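Local coordinates for cryptic loci regulator 2 (Schizosaccharomyces pombe 972h-, PDB 5IKJ), which acts upstream of histone deacetylases to promote transcriptional silencing, and is needed for nucleosome positioning at heterochromatic loci and for gene silencing by the SHREC complex, at residues P239-L244 with Y288-K293; L244-W249 with L492-E497; H378-F383 with L389-L394; R461-V466 with T472-L477; E513-S516 with S520-G523. All coordinates share one frame; numbering follows the deposited sequence.

Overall arrangement
Contacts 1 and 2 have centres about 10 Å apart and share Leu244; the loop of contact 1 touches the second segment of contact 2, where Ser241 O lies 3.2 Å from Arg494 NH2. Ion pairs extend this cluster. Arg243 of contact 1 reaches Asp393 of contact 3 (NH1 to OD2, 2.7 Å), and Asp393 OD1 lies 2.6 Å from Arg462 NH1 of contact 4. Arg462 NE in turn pairs with Glu497 OE2 of contact 2 at 2.9 Å. Contact 5 touches none of the others: its nearest atoms are about 6 Å from contact 2, and its centre about 34 Å from that of contact 4. The zinc ligands His189, Cys204, Cys206 and Cys209 belong to none of the five.

Contact 1 (P239-L244 with Y288-K293); sequences PSSYRL and YQYHCK
The phenol of Tyr290 reaches the backbone of Tyr242, whose N-H donates to Tyr290 OH over 2.9 Å at a nearly straight 161°. The two tyrosines also meet as a T-shaped pair: the edge of the Tyr242 ring turns toward the face of Tyr290, with centroids 5.7 Å apart and planes at 86°. With CG anti to its carbonyl carbon (chi1 -59°), Tyr290 sends its ring toward the loop, offering both a face for packing and a terminal acceptor. Its other face rests on CB of Tyr288. Ser241 fits between the two strand tyrosines, its CB 3.6 Å from Tyr288 CD2. A small residue suits this place, because Ser241 CB already lies 3.1 Å from Tyr290 OH; Ser241 OG bonds to Trp238 O. Segment 239-244 links helix 214-237 to strand 247-252, and here it lies against strand 288-294, which runs between strands 255-266 and 300-304 of an antiparallel sheet; Arg264 of strand 255-266 holds Tyr242 O.

Contact 2 (L244-W249 with L492-E497); sequences LGEVVW and LGRWYE
Both carboxylate oxygens of Glu246 converge on one nitrogen, Arg494 NH1. The distance from NH1 to OE1 is 3.1 Å, and to OE2 it is the same. The bond that NH1 donates to OE1 is fairly straight at 162°, meets that oxygen on the syn side, and stays close to the guanidinium plane. The carboxylate and guanidinium planes stand 29° apart. Glu246 reaches out with a chain extended beyond CG, whereas Arg494 bends at its third torsion (chi3 51°), which turns NH1 toward the acid. An arginine suits this place because its flat head can bond along an edge while a face is used for packing: Tyr496 CE1 lies 3.4 Å above the guanidinium plane of Arg494, over its centre. A water donates to Tyr496 OH at 3.0 Å and, weakly, to Glu246 OE2. Further out, Lys388 N bonds to Glu246 OE1 and Arg243 N to OE2, while Ser241 O is a second hold on the guanidinium. Glu246 stands just before strand 247-252 of the five-stranded antiparallel sheet and Arg494 ends strand 491-494 of the mixed sheet, so the salt bridge ties the two sheets together. A buried carboxylate that collects a guanidinium, two amide N-H groups and, weakly, a water is probably kept ionised, its charge balanced by Arg494 and spread over several donors.

Contact 3 (H378-F383 with L389-L394); sequences HFYGIF and LWINDL
Gly381 and Trp390 face each other with CA atoms just 4.0 Å apart, an unusually close approach in this antiparallel hairpin, where they form a non-hydrogen-bonded pair. Any CB at Gly381 would run into Leu389 O, so only glycine fits. Tyr380 and Gly381 together face Phe337 on the neighbouring strand, a classic beta bulge at the corner where the chain turns. Beyond it, Ile382 and Leu389 make a hydrogen-bonded pair, with Ile382 N to Leu389 O at 2.8 Å. On the other face, Trp390 has CG anti to its carbonyl carbon (chi1 -64°), and its indole slants across Tyr380, CZ3 coming to 4.0 Å from Tyr380 CD2. Tryptophan suits this place because its broad ring packs here while NE1 still bonds to Asp234 of helix 214-237. A leucine at Trp390 would probably leave Asp234 without this donor and open a gap beside Tyr380. Apolar side chains of a partner protein chain pack on Tyr380, Trp390 and Ile391, so this end of the hairpin takes part in the assembly. Tyr380 O receives Ile391 N-H, nearly along the C=O axis, and a CA-H contact from Trp390; one carbonyl thus joins the bulge to the type II turn from Trp390 to Asp393.

Contact 4 (R461-V466 with T472-L477); sequences RRLQMV and TYFRCL
The backbones stay well apart at Leu463 and Phe474, whose CA atoms are 7.7 Å from each other, and Val466 CA is 7.2 Å from Thr472 CA. Segment 461-466 is helical, with Met465 N bonded to Arg461 O and Val466 N to Arg462 O, whereas 472-476 is an extended strand that the chain reaches after a short connection. Side chains therefore do all the joining. Leu463 and Val466, three residues apart, fall on the same side of the helix, and both reach the Phe474 ring, one over a face and the other at its edge. Leu463 CD2 sits squarely over the face, 3.7 Å from the centroid of the Phe474 ring and only 12° off its normal, a CH-pi contact. Val466 comes in the ring plane, with CG1 3.7 Å from Phe474 CZ; this methyl reaches the ring because it is anti to the backbone N (chi1 173°). Here helix 461-469 is laid against the mixed sheet, in the part that falls in the Clr2 family region, a member of the SH3 clan; strand 472-476 pairs antiparallel with strand 425-436. A serine at Phe474 would probably open a gap beneath the helix, leaving the Leu463 methyl without its aromatic face and Val466 without its neighbour at the edge. A branched aliphatic chain suits both helix positions, since its methyls fit closely round a flat ring. Leu463 also touches Leu394 and Trp495.

Contact 5 (E513-S516 with S520-G523); sequences ERTS and SAVG
Thr515 and Ala521 make the closer half of this contact, Thr515 CG2 and Ala521 CB meeting at 3.9 Å. Thr515 OG1 approaches the same methyl equally closely: OG1 lies between the backbone N and the carbonyl carbon (chi1 66°) and CG2 anti to that carbon, which brings both branches near Ala521 CB. The hydroxyl finds its partner in Ser517 O, which leaves CG2 to serve as the apolar surface. Alanine suits the helix here: its single methyl touches Thr515 and also Thr333 of strand 333-340 without forcing the chains apart. The fold is a short strand followed, after a short turn, by a short helix. Strand 513-514 lies parallel to strand 333-340 in the mixed sheet, and helix 518-522 gives way at Gly523, where phi is positive (89°) and a side chain would press on the preceding carbonyl O. The looser side belongs to two exposed serines. Ser516 OG lies 4.0 Å from Ser520 CB and 4.1 Å from Ser520 OG, too far to bond, and an acidic side chain of a partner protein chain packs on Ser516.

Contact 1 (P239-L244 with Y288-K293)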
# COMPACT_ATOMS: atom_id res chain seq x y z
N PRO A 239 7.20 -7.62 -6.10
CA PRO A 239 7.70 -8.08 -4.79
C PRO A 239 9.19 -8.35 -4.74
O PRO A 239 9.79 -8.18 -3.67
CB PRO A 239 6.89 -9.36 -4.55
CG PRO A 239 6.55 -9.86 -5.91
CD PRO A 239 6.33 -8.63 -6.74
N SER A 240 9.81 -8.77 -5.84
CA SER A 240 11.23 -9.11 -5.83
C SER A 240 12.01 -7.81 -5.97
O SER A 240 12.40 -7.40 -7.07
CB SER A 240 11.57 -10.10 -6.94
OG SER A 240 12.78 -10.79 -6.66
N SER A 241 12.24 -7.15 -4.84
CA SER A 241 12.74 -5.78 -4.85
C SER A 241 13.16 -5.39 -3.44
O SER A 241 12.86 -6.08 -2.47
CB SER A 241 11.68 -4.82 -5.39
OG SER A 241 10.50 -4.89 -4.61
N TYR A 242 13.86 -4.26 -3.35
CA TYR A 242 14.16 -3.64 -2.07
C TYR A 242 13.09 -2.62 -1.72
O TYR A 242 12.41 -2.08 -2.60
CB TYR A 242 15.55 -2.99 -2.11
CG TYR A 242 16.66 -4.01 -2.22
CD1 TYR A 242 17.22 -4.57 -1.08
CD2 TYR A 242 17.13 -4.42 -3.46
CE1 TYR A 242 18.23 -5.51 -1.18
CE2 TYR A 242 18.15 -5.35 -3.56
CZ TYR A 242 18.69 -5.89 -2.42
OH TYR A 242 19.70 -6.83 -2.52
N ARG A 243 12.94 -2.37 -0.43
CA ARG A 243 11.76 -1.68 0.09
C ARG A 243 12.14 -0.35 0.73
O ARG A 243 13.23 -0.19 1.28
CB ARG A 243 11.01 -2.58 1.08
CG ARG A 243 10.46 -3.83 0.42
CD ARG A 243 9.91 -4.84 1.40
NE ARG A 243 9.21 -5.92 0.70
CZ ARG A 243 8.83 -7.06 1.25
NH1 ARG A 243 9.08 -7.31 2.53
NH2 ARG A 243 8.20 -7.97 0.52
N LEU A 244 11.21 0.59 0.64
CA LEU A 244 11.44 1.95 1.12
C LEU A 244 11.74 1.94 2.61
O LEU A 244 10.96 1.42 3.41
CB LEU A 244 10.21 2.81 0.82
CG LEU A 244 9.88 2.98 -0.66
CD1 LEU A 244 8.52 3.63 -0.86
CD2 LEU A 244 10.97 3.79 -1.36
N TYR A 288 12.71 -1.68 -10.45
CA TYR A 288 12.91 -0.37 -9.85
C TYR A 288 14.29 0.19 -10.15
O TYR A 288 15.27 -0.55 -10.26
CB TYR A 288 12.75 -0.45 -8.32
CG TYR A 288 11.34 -0.62 -7.83
CD1 TYR A 288 10.32 0.24 -8.23
CD2 TYR A 288 11.02 -1.63 -6.93
CE1 TYR A 288 9.03 0.09 -7.77
CE2 TYR A 288 9.73 -1.80 -6.47
CZ TYR A 288 8.74 -0.94 -6.89
OH TYR A 288 7.46 -1.10 -6.42
N GLN A 289 14.34 1.51 -10.28
CA GLN A 289 15.54 2.26 -9.94
C GLN A 289 15.47 2.59 -8.46
O GLN A 289 14.42 2.98 -7.95
CB GLN A 289 15.66 3.57 -10.73
CG GLN A 289 15.42 3.47 -12.22
CD GLN A 289 15.65 4.81 -12.92
OE1 GLN A 289 14.72 5.42 -13.44
NE2 GLN A 289 16.90 5.26 -12.91
N TYR A 290 16.59 2.43 -7.76
CA TYR A 290 16.67 2.76 -6.35
C TYR A 290 17.52 4.01 -6.16
O TYR A 290 18.54 4.19 -6.84
CB TYR A 290 17.24 1.60 -5.53
CG TYR A 290 16.44 0.33 -5.65
CD1 TYR A 290 15.22 0.19 -4.99
CD2 TYR A 290 16.89 -0.73 -6.42
CE1 TYR A 290 14.48 -0.97 -5.10
CE2 TYR A 290 16.17 -1.89 -6.54
CZ TYR A 290 14.96 -2.01 -5.88
OH TYR A 290 14.23 -3.17 -5.99
N HIS A 291 17.08 4.88 -5.25
CA HIS A 291 17.78 6.11 -4.92
C HIS A 291 18.02 6.12 -3.42
O HIS A 291 17.06 6.10 -2.64
CB HIS A 291 16.97 7.33 -5.36
CG HIS A 291 16.29 7.14 -6.69
ND1 HIS A 291 16.97 7.25 -7.89
CD2 HIS A 291 15.01 6.83 -7.00
CE1 HIS A 291 16.13 7.02 -8.88
NE2 HIS A 291 14.94 6.77 -8.37
N CYS A 292 19.28 6.15 -3.03
CA CYS A 292 19.67 5.83 -1.67
C CYS A 292 20.34 7.01 -0.99
O CYS A 292 20.66 8.03 -1.61
CB CYS A 292 20.60 4.61 -1.65
SG CYS A 292 19.98 3.22 -2.61
N LYS A 293 20.55 6.85 0.32
CA LYS A 293 21.25 7.81 1.16
C LYS A 293 22.27 7.05 1.98
O LYS A 293 21.90 6.18 2.78
CB LYS A 293 20.26 8.56 2.07
CG LYS A 293 20.89 9.30 3.25
CD LYS A 293 21.76 10.47 2.80
CE LYS A 293 22.17 11.33 3.98
NZ LYS A 293 22.84 10.55 5.05

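Contact 2 (L244-W249 with L492-E497)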
# COMPACT_ATOMS: atom_id res chain seq x y z
N LEU A 244 11.21 0.59 0.64
CA LEU A 244 11.44 1.95 1.12
C LEU A 244 11.74 1.94 2.61
O LEU A 244 10.96 1.42 3.41
CB LEU A 244 10.21 2.81 0.82
CG LEU A 244 9.88 2.98 -0.66
CD1 LEU A 244 8.52 3.63 -0.86
CD2 LEU A 244 10.97 3.79 -1.36
N GLY A 245 12.88 2.52 2.98
CA GLY A 245 13.30 2.59 4.36
C GLY A 245 14.23 1.49 4.81
O GLY A 245 14.69 1.53 5.96
N GLU A 246 14.52 0.52 3.95
CA GLU A 246 15.40 -0.58 4.34
C GLU A 246 16.86 -0.15 4.32
O GLU A 246 17.26 0.71 3.53
CB GLU A 246 15.21 -1.78 3.41
CG GLU A 246 13.85 -2.43 3.49
CD GLU A 246 13.82 -3.80 2.84
OE1 GLU A 246 13.35 -4.76 3.48
OE2 GLU A 246 14.29 -3.92 1.68
N VAL A 247 17.64 -0.75 5.20
CA VAL A 247 19.09 -0.56 5.24
C VAL A 247 19.73 -1.69 4.45
O VAL A 247 19.48 -2.87 4.71
CB VAL A 247 19.59 -0.54 6.69
CG1 VAL A 247 21.12 -0.58 6.75
CG2 VAL A 247 19.07 0.70 7.41
N VAL A 248 20.57 -1.33 3.47
CA VAL A 248 21.11 -2.27 2.51
C VAL A 248 22.61 -2.02 2.37
O VAL A 248 23.17 -1.09 2.94
CB VAL A 248 20.41 -2.17 1.14
CG1 VAL A 248 18.90 -2.30 1.30
CG2 VAL A 248 20.76 -0.86 0.44
N TRP A 249 23.26 -2.88 1.58
CA TRP A 249 24.64 -2.69 1.17
C TRP A 249 24.66 -2.24 -0.28
O TRP A 249 24.02 -2.86 -1.14
CB TRP A 249 25.46 -3.98 1.32
CG TRP A 249 25.83 -4.32 2.72
CD1 TRP A 249 25.40 -5.39 3.45
CD2 TRP A 249 26.73 -3.59 3.57
NE1 TRP A 249 25.97 -5.37 4.70
CE2 TRP A 249 26.79 -4.28 4.80
CE3 TRP A 249 27.49 -2.43 3.42
CZ2 TRP A 249 27.58 -3.85 5.87
CZ3 TRP A 249 28.27 -2.00 4.47
CH2 TRP A 249 28.31 -2.71 5.68
N LEU A 492 12.74 -14.21 11.77
CA LEU A 492 14.16 -13.99 11.56
C LEU A 492 14.47 -12.96 10.49
O LEU A 492 15.52 -12.30 10.56
CB LEU A 492 14.84 -15.32 11.19
CG LEU A 492 14.62 -16.46 12.18
CD1 LEU A 492 15.26 -17.75 11.68
CD2 LEU A 492 15.16 -16.11 13.56
N GLY A 493 13.60 -12.80 9.51
CA GLY A 493 13.81 -11.81 8.48
C GLY A 493 12.96 -12.11 7.26
O GLY A 493 12.09 -12.99 7.29
N ARG A 494 13.22 -11.36 6.20
CA ARG A 494 12.51 -11.57 4.95
C ARG A 494 12.96 -12.86 4.28
O ARG A 494 14.10 -13.30 4.41
CB ARG A 494 12.76 -10.41 3.99
CG ARG A 494 12.11 -9.09 4.37
CD ARG A 494 12.43 -8.02 3.33
NE ARG A 494 12.12 -8.47 1.98
CZ ARG A 494 12.33 -7.76 0.88
NH1 ARG A 494 12.86 -6.55 0.95
NH2 ARG A 494 12.01 -8.27 -0.30
N TRP A 495 12.03 -13.47 3.55
CA TRP A 495 12.35 -14.48 2.56
C TRP A 495 12.57 -13.79 1.22
O TRP A 495 11.75 -12.96 0.80
CB TRP A 495 11.24 -15.52 2.46
CG TRP A 495 11.43 -16.54 1.37
CD1 TRP A 495 12.02 -17.76 1.48
CD2 TRP A 495 11.01 -16.42 -0.00
NE1 TRP A 495 11.99 -18.41 0.27
CE2 TRP A 495 11.38 -17.61 -0.66
CE3 TRP A 495 10.36 -15.42 -0.73
CZ2 TRP A 495 11.12 -17.83 -2.01
CZ3 TRP A 495 10.10 -15.64 -2.08
CH2 TRP A 495 10.48 -16.83 -2.70
N TYR A 496 13.66 -14.13 0.55
CA TYR A 496 13.99 -13.54 -0.74
C TYR A 496 13.88 -14.60 -1.84
O TYR A 496 14.14 -15.78 -1.62
CB TYR A 496 15.40 -12.94 -0.74
CG TYR A 496 15.58 -11.79 0.21
CD1 TYR A 496 15.14 -10.51 -0.12
CD2 TYR A 496 16.20 -11.97 1.44
CE1 TYR A 496 15.31 -9.45 0.75
CE2 TYR A 496 16.37 -10.91 2.32
CZ TYR A 496 15.92 -9.66 1.97
OH TYR A 496 16.09 -8.60 2.83
N GLU A 497 13.49 -14.14 -3.03
CA GLU A 497 13.38 -15.04 -4.17
C GLU A 497 14.72 -15.74 -4.39
O GLU A 497 15.78 -15.18 -4.06
CB GLU A 497 12.95 -14.26 -5.42
CG GLU A 497 11.52 -13.72 -5.37
CD GLU A 497 11.37 -12.54 -4.43
OE1 GLU A 497 12.40 -12.03 -3.94
OE2 GLU A 497 10.23 -12.12 -4.17
O HOH W 1 16.54 -5.77 2.11

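Contact 3 (H378-F383 with L389-L394)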
# COMPACT_ATOMS: atom_id res chain seq x y z
N HIS A 378 -4.24 -4.35 14.80
CA HIS A 378 -3.67 -4.97 13.62
C HIS A 378 -2.90 -3.93 12.81
O HIS A 378 -3.25 -2.75 12.79
CB HIS A 378 -4.76 -5.61 12.76
CG HIS A 378 -5.52 -6.69 13.48
ND1 HIS A 378 -5.30 -8.03 13.25
CD2 HIS A 378 -6.48 -6.62 14.43
CE1 HIS A 378 -6.11 -8.74 14.02
NE2 HIS A 378 -6.83 -7.91 14.75
N PHE A 379 -1.84 -4.39 12.14
CA PHE A 379 -0.89 -3.48 11.50
C PHE A 379 -0.51 -4.00 10.12
O PHE A 379 -0.32 -5.20 9.92
CB PHE A 379 0.36 -3.32 12.36
CG PHE A 379 0.12 -2.60 13.65
CD1 PHE A 379 0.19 -1.22 13.72
CD2 PHE A 379 -0.20 -3.31 14.80
CE1 PHE A 379 -0.04 -0.56 14.91
CE2 PHE A 379 -0.43 -2.65 15.99
CZ PHE A 379 -0.35 -1.27 16.05
N TYR A 380 -0.40 -3.06 9.17
CA TYR A 380 0.00 -3.41 7.81
C TYR A 380 1.38 -4.06 7.78
O TYR A 380 1.62 -4.99 7.00
CB TYR A 380 0.01 -2.16 6.94
CG TYR A 380 -1.15 -2.04 5.99
CD1 TYR A 380 -2.36 -1.50 6.40
CD2 TYR A 380 -1.03 -2.45 4.67
CE1 TYR A 380 -3.42 -1.38 5.53
CE2 TYR A 380 -2.08 -2.33 3.80
CZ TYR A 380 -3.27 -1.80 4.22
OH TYR A 380 -4.31 -1.69 3.32
N GLY A 381 2.30 -3.58 8.60
CA GLY A 381 3.67 -4.04 8.49
C GLY A 381 4.51 -3.63 9.68
O GLY A 381 4.02 -3.02 10.63
N ILE A 382 5.79 -3.97 9.60
CA ILE A 382 6.73 -3.76 10.69
C ILE A 382 8.14 -3.73 10.13
O ILE A 382 8.51 -4.58 9.31
CB ILE A 382 6.58 -4.86 11.76
CG1 ILE A 382 7.43 -4.54 12.99
CG2 ILE A 382 6.97 -6.22 11.19
CD1 ILE A 382 7.11 -5.41 14.19
N PHE A 383 8.93 -2.75 10.54
CA PHE A 383 10.36 -2.77 10.26
C PHE A 383 11.04 -3.69 11.26
O PHE A 383 10.92 -3.50 12.47
CB PHE A 383 10.96 -1.37 10.36
CG PHE A 383 10.79 -0.54 9.12
CD1 PHE A 383 11.67 -0.68 8.06
CD2 PHE A 383 9.78 0.40 9.02
CE1 PHE A 383 11.53 0.08 6.91
CE2 PHE A 383 9.63 1.17 7.88
CZ PHE A 383 10.51 1.01 6.83
N LEU A 389 8.71 -5.55 6.62
CA LEU A 389 7.84 -6.71 6.54
C LEU A 389 6.38 -6.27 6.48
O LEU A 389 6.00 -5.26 7.07
CB LEU A 389 8.05 -7.66 7.73
CG LEU A 389 9.30 -8.54 7.65
CD1 LEU A 389 9.56 -9.22 8.98
CD2 LEU A 389 9.16 -9.57 6.54
N TRP A 390 5.58 -7.05 5.77
CA TRP A 390 4.19 -6.72 5.50
C TRP A 390 3.28 -7.91 5.77
O TRP A 390 3.73 -9.05 5.88
CB TRP A 390 3.98 -6.29 4.05
CG TRP A 390 4.68 -5.04 3.59
CD1 TRP A 390 5.91 -4.95 3.00
CD2 TRP A 390 4.18 -3.70 3.65
NE1 TRP A 390 6.21 -3.65 2.70
CE2 TRP A 390 5.16 -2.85 3.09
CE3 TRP A 390 3.00 -3.12 4.13
CZ2 TRP A 390 5.00 -1.47 3.00
CZ3 TRP A 390 2.84 -1.75 4.04
CH2 TRP A 390 3.83 -0.94 3.48
N ILE A 391 1.99 -7.61 5.86
CA ILE A 391 0.97 -8.63 5.65
C ILE A 391 0.99 -9.04 4.18
O ILE A 391 1.25 -8.22 3.29
CB ILE A 391 -0.42 -8.14 6.08
CG1 ILE A 391 -0.82 -6.89 5.28
CG2 ILE A 391 -0.43 -7.84 7.58
CD1 ILE A 391 -2.24 -6.42 5.53
N ASN A 392 0.71 -10.31 3.92
CA ASN A 392 0.75 -10.90 2.58
C ASN A 392 2.19 -11.15 2.14
O ASN A 392 2.42 -11.51 0.97
CB ASN A 392 0.04 -10.03 1.54
CG ASN A 392 -0.40 -10.81 0.32
OD1 ASN A 392 -0.92 -11.91 0.42
ND2 ASN A 392 -0.18 -10.23 -0.86
N ASP A 393 3.15 -10.96 3.03
CA ASP A 393 4.57 -11.09 2.72
C ASP A 393 5.06 -12.49 3.08
O ASP A 393 4.34 -13.30 3.66
CB ASP A 393 5.36 -10.02 3.48
CG ASP A 393 6.79 -9.89 3.00
OD1 ASP A 393 7.11 -10.38 1.90
OD2 ASP A 393 7.60 -9.28 3.73
N LEU A 394 6.31 -12.78 2.71
CA LEU A 394 6.96 -14.04 3.02
C LEU A 394 8.15 -13.78 3.93
O LEU A 394 9.00 -12.94 3.62
CB LEU A 394 7.42 -14.75 1.74
CG LEU A 394 6.38 -14.84 0.62
CD1 LEU A 394 7.00 -15.39 -0.65
CD2 LEU A 394 5.19 -15.69 1.06

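Contact 4 (R461-V466 with T472-L477)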
# COMPACT_ATOMS: atom_id res chain seq x y z
N ARG A 461 0.42 -14.72 -6.25
CA ARG A 461 1.04 -14.33 -7.52
C ARG A 461 2.56 -14.31 -7.40
O ARG A 461 3.27 -14.71 -8.33
CB ARG A 461 0.51 -12.97 -7.96
CG ARG A 461 0.79 -12.65 -9.42
CD ARG A 461 1.57 -11.36 -9.56
NE ARG A 461 1.95 -11.10 -10.95
CZ ARG A 461 2.89 -10.24 -11.32
NH1 ARG A 461 3.56 -9.55 -10.42
NH2 ARG A 461 3.16 -10.08 -12.61
N ARG A 462 3.07 -13.83 -6.27
CA ARG A 462 4.52 -13.77 -6.07
C ARG A 462 5.16 -15.13 -6.26
O ARG A 462 6.17 -15.26 -6.96
CB ARG A 462 4.81 -13.21 -4.67
CG ARG A 462 6.28 -13.11 -4.30
CD ARG A 462 6.42 -12.56 -2.89
NE ARG A 462 7.80 -12.25 -2.52
CZ ARG A 462 8.16 -11.76 -1.34
NH1 ARG A 462 7.24 -11.52 -0.41
NH2 ARG A 462 9.43 -11.51 -1.08
N LEU A 463 4.59 -16.17 -5.65
CA LEU A 463 5.17 -17.51 -5.76
C LEU A 463 4.88 -18.14 -7.12
O LEU A 463 5.70 -18.91 -7.62
CB LEU A 463 4.65 -18.41 -4.64
CG LEU A 463 5.14 -18.08 -3.23
CD1 LEU A 463 4.54 -19.04 -2.22
CD2 LEU A 463 6.67 -18.11 -3.14
N GLN A 464 3.73 -17.84 -7.73
CA GLN A 464 3.48 -18.29 -9.09
C GLN A 464 4.57 -17.82 -10.03
O GLN A 464 5.01 -18.57 -10.92
CB GLN A 464 2.12 -17.79 -9.57
CG GLN A 464 0.91 -18.40 -8.87
CD GLN A 464 -0.40 -17.79 -9.34
OE1 GLN A 464 -0.41 -16.85 -10.14
NE2 GLN A 464 -1.51 -18.32 -8.84
N MET A 465 5.03 -16.58 -9.86
CA MET A 465 6.06 -16.04 -10.74
C MET A 465 7.42 -16.65 -10.44
O MET A 465 8.18 -16.96 -11.37
CB MET A 465 6.10 -14.51 -10.61
CG MET A 465 4.88 -13.81 -11.17
SD MET A 465 4.71 -13.96 -12.96
CE MET A 465 6.22 -13.17 -13.52
N VAL A 466 7.75 -16.83 -9.16
CA VAL A 466 8.99 -17.50 -8.81
C VAL A 466 9.04 -18.89 -9.42
O VAL A 466 10.11 -19.38 -9.82
CB VAL A 466 9.16 -17.56 -7.27
CG1 VAL A 466 10.36 -18.42 -6.88
CG2 VAL A 466 9.31 -16.16 -6.71
N THR A 472 11.97 -23.98 -8.87
CA THR A 472 11.64 -24.02 -7.46
C THR A 472 10.15 -24.29 -7.30
O THR A 472 9.32 -23.68 -7.99
CB THR A 472 12.03 -22.71 -6.77
OG1 THR A 472 13.44 -22.53 -6.87
CG2 THR A 472 11.62 -22.72 -5.30
N TYR A 473 9.81 -25.21 -6.40
CA TYR A 473 8.45 -25.67 -6.18
C TYR A 473 8.08 -25.45 -4.71
O TYR A 473 8.92 -25.63 -3.82
CB TYR A 473 8.34 -27.15 -6.56
CG TYR A 473 6.99 -27.79 -6.34
CD1 TYR A 473 5.89 -27.44 -7.12
CD2 TYR A 473 6.82 -28.79 -5.38
CE1 TYR A 473 4.66 -28.04 -6.93
CE2 TYR A 473 5.59 -29.39 -5.19
CZ TYR A 473 4.52 -29.01 -5.96
OH TYR A 473 3.30 -29.62 -5.77
N PHE A 474 6.84 -25.05 -4.47
CA PHE A 474 6.39 -24.66 -3.13
C PHE A 474 5.20 -25.51 -2.70
O PHE A 474 4.29 -25.76 -3.50
CB PHE A 474 6.02 -23.18 -3.09
CG PHE A 474 7.15 -22.26 -3.45
CD1 PHE A 474 8.14 -21.95 -2.53
CD2 PHE A 474 7.23 -21.70 -4.72
CE1 PHE A 474 9.18 -21.10 -2.86
CE2 PHE A 474 8.28 -20.85 -5.06
CZ PHE A 474 9.25 -20.55 -4.12
N ARG A 475 5.22 -25.95 -1.44
CA ARG A 475 4.16 -26.76 -0.87
C ARG A 475 3.84 -26.27 0.53
O ARG A 475 4.74 -25.94 1.30
CB ARG A 475 4.55 -28.24 -0.81
CG ARG A 475 4.12 -29.06 -2.01
CD ARG A 475 4.21 -30.56 -1.72
NE ARG A 475 5.44 -30.93 -1.02
CZ ARG A 475 5.55 -31.09 0.30
NH1 ARG A 475 4.50 -30.93 1.09
NH2 ARG A 475 6.72 -31.43 0.82
N CYS A 476 2.55 -26.25 0.86
CA CYS A 476 2.11 -25.95 2.21
C CYS A 476 2.25 -27.20 3.08
O CYS A 476 1.91 -28.30 2.66
CB CYS A 476 0.66 -25.47 2.21
SG CYS A 476 0.10 -24.79 3.79
N LEU A 477 2.75 -27.01 4.30
CA LEU A 477 3.07 -28.12 5.19
C LEU A 477 1.92 -28.53 6.09
O LEU A 477 2.10 -29.44 6.91
CB LEU A 477 4.27 -27.76 6.07
CG LEU A 477 5.67 -27.69 5.44
CD1 LEU A 477 6.69 -27.46 6.54
CD2 LEU A 477 6.01 -28.95 4.66

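Contact 5 (E513-S516 with S520-G523)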
# COMPACT_ATOMS: atom_id res chain seq x y z
N GLU A 513 15.30 -2.85 20.22
CA GLU A 513 14.87 -1.50 20.58
C GLU A 513 13.66 -1.13 19.72
O GLU A 513 13.74 -1.16 18.49
CB GLU A 513 16.00 -0.49 20.37
CG GLU A 513 15.66 0.93 20.80
CD GLU A 513 16.77 1.91 20.49
OE1 GLU A 513 17.88 1.47 20.13
OE2 GLU A 513 16.53 3.13 20.59
N ARG A 514 12.55 -0.78 20.37
CA ARG A 514 11.38 -0.30 19.65
C ARG A 514 11.47 1.20 19.46
O ARG A 514 11.92 1.93 20.35
CB ARG A 514 10.09 -0.65 20.38
CG ARG A 514 8.85 -0.41 19.53
CD ARG A 514 7.56 -0.40 20.33
NE ARG A 514 7.54 0.65 21.34
CZ ARG A 514 7.37 0.46 22.65
NH1 ARG A 514 7.20 -0.76 23.15
NH2 ARG A 514 7.38 1.50 23.47
N THR A 515 11.05 1.66 18.28
CA THR A 515 10.97 3.08 17.98
C THR A 515 9.57 3.39 17.46
O THR A 515 8.82 2.51 17.06
CB THR A 515 12.02 3.51 16.95
OG1 THR A 515 11.75 2.89 15.69
CG2 THR A 515 13.41 3.10 17.42
N SER A 516 9.23 4.68 17.49
CA SER A 516 7.92 5.13 17.05
C SER A 516 7.83 5.31 15.54
O SER A 516 6.73 5.53 15.02
CB SER A 516 7.57 6.46 17.72
OG SER A 516 8.51 7.46 17.37
N SER A 520 12.63 8.18 13.26
CA SER A 520 13.14 8.30 14.63
C SER A 520 14.36 7.43 14.84
O SER A 520 15.30 7.83 15.54
CB SER A 520 12.03 7.94 15.62
OG SER A 520 12.57 7.71 16.91
N ALA A 521 14.38 6.23 14.25
CA ALA A 521 15.54 5.36 14.36
C ALA A 521 16.68 5.81 13.46
O ALA A 521 17.85 5.66 13.83
CB ALA A 521 15.15 3.92 14.03
N VAL A 522 16.36 6.35 12.29
CA VAL A 522 17.40 6.86 11.39
C VAL A 522 18.04 8.11 11.98
O VAL A 522 19.27 8.25 11.96
CB VAL A 522 16.80 7.13 10.00
CG1 VAL A 522 17.81 7.84 9.11
CG2 VAL A 522 16.36 5.82 9.35
N GLY A 523 17.23 9.02 12.50
CA GLY A 523 17.73 10.31 12.93
C GLY A 523 17.68 11.31 11.79
O GLY A 523 18.18 11.03 10.70